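PDB 5OIU: type IV pilus assembly protein PilF from Thermus thermophilus HB8, which binds and probably hydrolyses ATP as a hexameric motor, powering the assembly of type IV pili. Local coordinates for residues Arg279-His284 / Thr323-Arg328. Numbering follows the deposited sequence.
Sequences RRVCEH and TGYKGR. With ZN (zinc ion), chain S; ATP (adenosine-5'-triphosphate), chain Q.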
# COMPACT_ATOMS: atom_id res chain seq x y z
N ARG C 279 24.07 0.24 -30.89
CA ARG C 279 25.21 0.32 -31.78
C ARG C 279 24.72 0.40 -33.22
O ARG C 279 23.70 -0.20 -33.60
CB ARG C 279 26.13 -0.88 -31.59
CG ARG C 279 26.97 -0.78 -30.35
CD ARG C 279 28.03 -1.83 -30.35
NE ARG C 279 27.43 -3.15 -30.28
CZ ARG C 279 28.08 -4.29 -30.51
NH1 ARG C 279 29.37 -4.28 -30.86
NH2 ARG C 279 27.44 -5.44 -30.41
N ARG C 280 25.47 1.14 -34.02
CA ARG C 280 25.07 1.54 -35.36
C ARG C 280 25.77 0.67 -36.40
O ARG C 280 27.00 0.53 -36.37
CB ARG C 280 25.43 3.01 -35.56
CG ARG C 280 24.93 3.60 -36.82
CD ARG C 280 25.08 5.09 -36.75
NE ARG C 280 24.34 5.72 -37.83
CZ ARG C 280 24.17 7.03 -37.94
NH1 ARG C 280 24.68 7.84 -37.02
NH2 ARG C 280 23.47 7.50 -38.97
N VAL C 281 24.99 0.08 -37.31
CA VAL C 281 25.56 -0.83 -38.30
C VAL C 281 26.55 -0.08 -39.19
O VAL C 281 26.25 1.01 -39.70
CB VAL C 281 24.45 -1.46 -39.15
CG1 VAL C 281 25.05 -2.24 -40.31
CG2 VAL C 281 23.56 -2.36 -38.30
N CYS C 282 27.74 -0.67 -39.38
CA CYS C 282 28.71 -0.13 -40.32
C CYS C 282 28.10 0.03 -41.72
O CYS C 282 27.34 -0.81 -42.19
CB CYS C 282 29.95 -1.02 -40.40
SG CYS C 282 31.12 -0.56 -41.74
N GLU C 283 28.46 1.13 -42.38
CA GLU C 283 27.82 1.44 -43.65
C GLU C 283 28.42 0.69 -44.83
O GLU C 283 27.78 0.60 -45.87
CB GLU C 283 27.90 2.94 -43.93
CG GLU C 283 27.00 3.76 -43.06
CD GLU C 283 25.53 3.60 -43.43
OE1 GLU C 283 25.21 2.74 -44.29
OE2 GLU C 283 24.71 4.34 -42.85
N HIS C 284 29.63 0.15 -44.67
CA HIS C 284 30.39 -0.40 -45.79
C HIS C 284 30.32 -1.92 -45.89
O HIS C 284 30.65 -2.46 -46.95
CB HIS C 284 31.85 0.06 -45.70
CG HIS C 284 32.02 1.55 -45.67
ND1 HIS C 284 32.91 2.18 -44.82
CD2 HIS C 284 31.40 2.53 -46.36
CE1 HIS C 284 32.83 3.49 -45.01
NE2 HIS C 284 31.92 3.72 -45.93
N THR C 323 33.67 -5.63 -36.06
CA THR C 323 32.45 -5.58 -35.26
C THR C 323 31.17 -5.59 -36.09
O THR C 323 30.15 -6.13 -35.64
CB THR C 323 32.49 -4.33 -34.38
OG1 THR C 323 32.19 -3.19 -35.20
CG2 THR C 323 33.88 -4.13 -33.77
N GLY C 324 31.19 -4.99 -37.28
CA GLY C 324 29.97 -4.71 -38.01
C GLY C 324 29.26 -3.45 -37.57
O GLY C 324 28.18 -3.13 -38.10
N TYR C 325 29.84 -2.72 -36.64
CA TYR C 325 29.23 -1.52 -36.09
C TYR C 325 30.24 -0.38 -36.11
O TYR C 325 31.45 -0.60 -36.04
CB TYR C 325 28.77 -1.75 -34.65
CG TYR C 325 27.75 -2.85 -34.42
CD1 TYR C 325 26.41 -2.68 -34.74
CD2 TYR C 325 28.12 -4.05 -33.82
CE1 TYR C 325 25.48 -3.68 -34.50
CE2 TYR C 325 27.21 -5.05 -33.59
CZ TYR C 325 25.88 -4.87 -33.92
OH TYR C 325 24.98 -5.88 -33.68
N LYS C 326 29.72 0.84 -36.18
CA LYS C 326 30.55 2.03 -35.99
C LYS C 326 29.64 3.13 -35.52
O LYS C 326 28.68 3.47 -36.22
CB LYS C 326 31.26 2.44 -37.27
CG LYS C 326 31.82 3.85 -37.21
CD LYS C 326 32.96 4.02 -38.19
CE LYS C 326 34.24 3.45 -37.61
NZ LYS C 326 35.33 3.46 -38.61
N GLY C 327 29.92 3.68 -34.34
CA GLY C 327 29.08 4.71 -33.76
C GLY C 327 27.86 4.16 -33.04
O GLY C 327 27.59 2.95 -32.98
N ARG C 328 27.11 5.09 -32.44
CA ARG C 328 25.91 4.75 -31.69
C ARG C 328 24.78 5.65 -32.14
O ARG C 328 24.99 6.68 -32.80
CB ARG C 328 26.16 4.86 -30.18
CG ARG C 328 27.47 4.24 -29.73
CD ARG C 328 27.91 4.67 -28.33
NE ARG C 328 27.25 3.85 -27.33
CZ ARG C 328 27.28 4.08 -26.02
NH1 ARG C 328 27.96 5.12 -25.53
NH2 ARG C 328 26.63 3.27 -25.20
ZN ZN S . 32.16 -2.77 -41.67
PG ATP Q . 25.51 9.42 -17.05
O1G ATP Q . 24.66 8.22 -16.64
O2G ATP Q . 24.99 10.75 -16.54
O3G ATP Q . 26.99 9.25 -16.79
PB ATP Q . 24.35 10.05 -19.60
O1B ATP Q . 23.14 9.16 -19.47
O2B ATP Q . 24.25 11.54 -19.36
O3B ATP Q . 25.52 9.47 -18.67
PA ATP Q . 25.93 10.96 -21.74
O1A ATP Q . 25.29 12.14 -22.42
O2A ATP Q . 27.01 11.21 -20.72
O3A ATP Q . 24.90 9.90 -21.10
O5' ATP Q . 26.53 10.12 -22.97
C5' ATP Q . 27.28 8.92 -22.78
C4' ATP Q . 28.07 8.69 -24.06
O4' ATP Q . 27.19 8.43 -25.16
C3' ATP Q . 28.87 9.93 -24.40
O3' ATP Q . 30.15 9.43 -24.82
C2' ATP Q . 28.05 10.59 -25.50
O2' ATP Q . 28.81 11.43 -26.39
C1' ATP Q . 27.37 9.40 -26.19
N9 ATP Q . 26.05 9.73 -26.75
C8 ATP Q . 25.05 10.33 -26.06
N7 ATP Q . 23.95 10.48 -26.85
C5 ATP Q . 24.23 9.98 -28.06
C6 ATP Q . 23.51 9.83 -29.34
N6 ATP Q . 22.23 10.28 -29.48
N1 ATP Q . 24.16 9.24 -30.36
C2 ATP Q . 25.42 8.80 -30.22
N3 ATP Q . 26.15 8.90 -29.09
C4 ATP Q . 25.62 9.47 -27.99
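R279 lays its side chain over one face of the Y325 ring, the two crossing at about a right angle. Its CB sits 4.0 Å from the ring centroid in a CH-pi contact, while the guanidinium passes over the rim, with CZ 3.3 Å from Y325 CE2 and its plane tilted 36° to the ring. A bend at chi3 (-65°) folds the chain back across the tyrosine, and a salt bridge from NE to E383 holds the guanidinium there. Arginine suits the place, since its CB covers the ring face and its flat, charged end lies over the CD2-CE2 rim while still reaching a carboxylate. The edge of the ring faces the backbone of R280 and V281, and its hydroxyl bonds T380. Replacing Y325 by alanine is likely to leave R279 without the ring it lies against and T380 without its hydroxyl partner.

Alongside the ring's edge the backbones pair antiparallel. R280 N bonds G327 O, and R280 O receives K326 N at 2.7 Å, the N-H coming in almost end-on to the carbonyl. C282 N follows with a straight bond to G324 O (2.8 Å, 172° at the hydrogen). The one-residue register shift between R279–R328 and V281–Y325 is a beta bulge; G327, like G324, has positive phi, where a side chain would strike the preceding carbonyl. Beyond the bulge R328 lines the ATP pocket. At the other end C282 SG binds zinc (2.4 Å) with C285 and C320, C317 completing the site's cysteines, so this bulged antiparallel pair links the edge of the P-loop ATPase sheet to a four-cysteine zinc site.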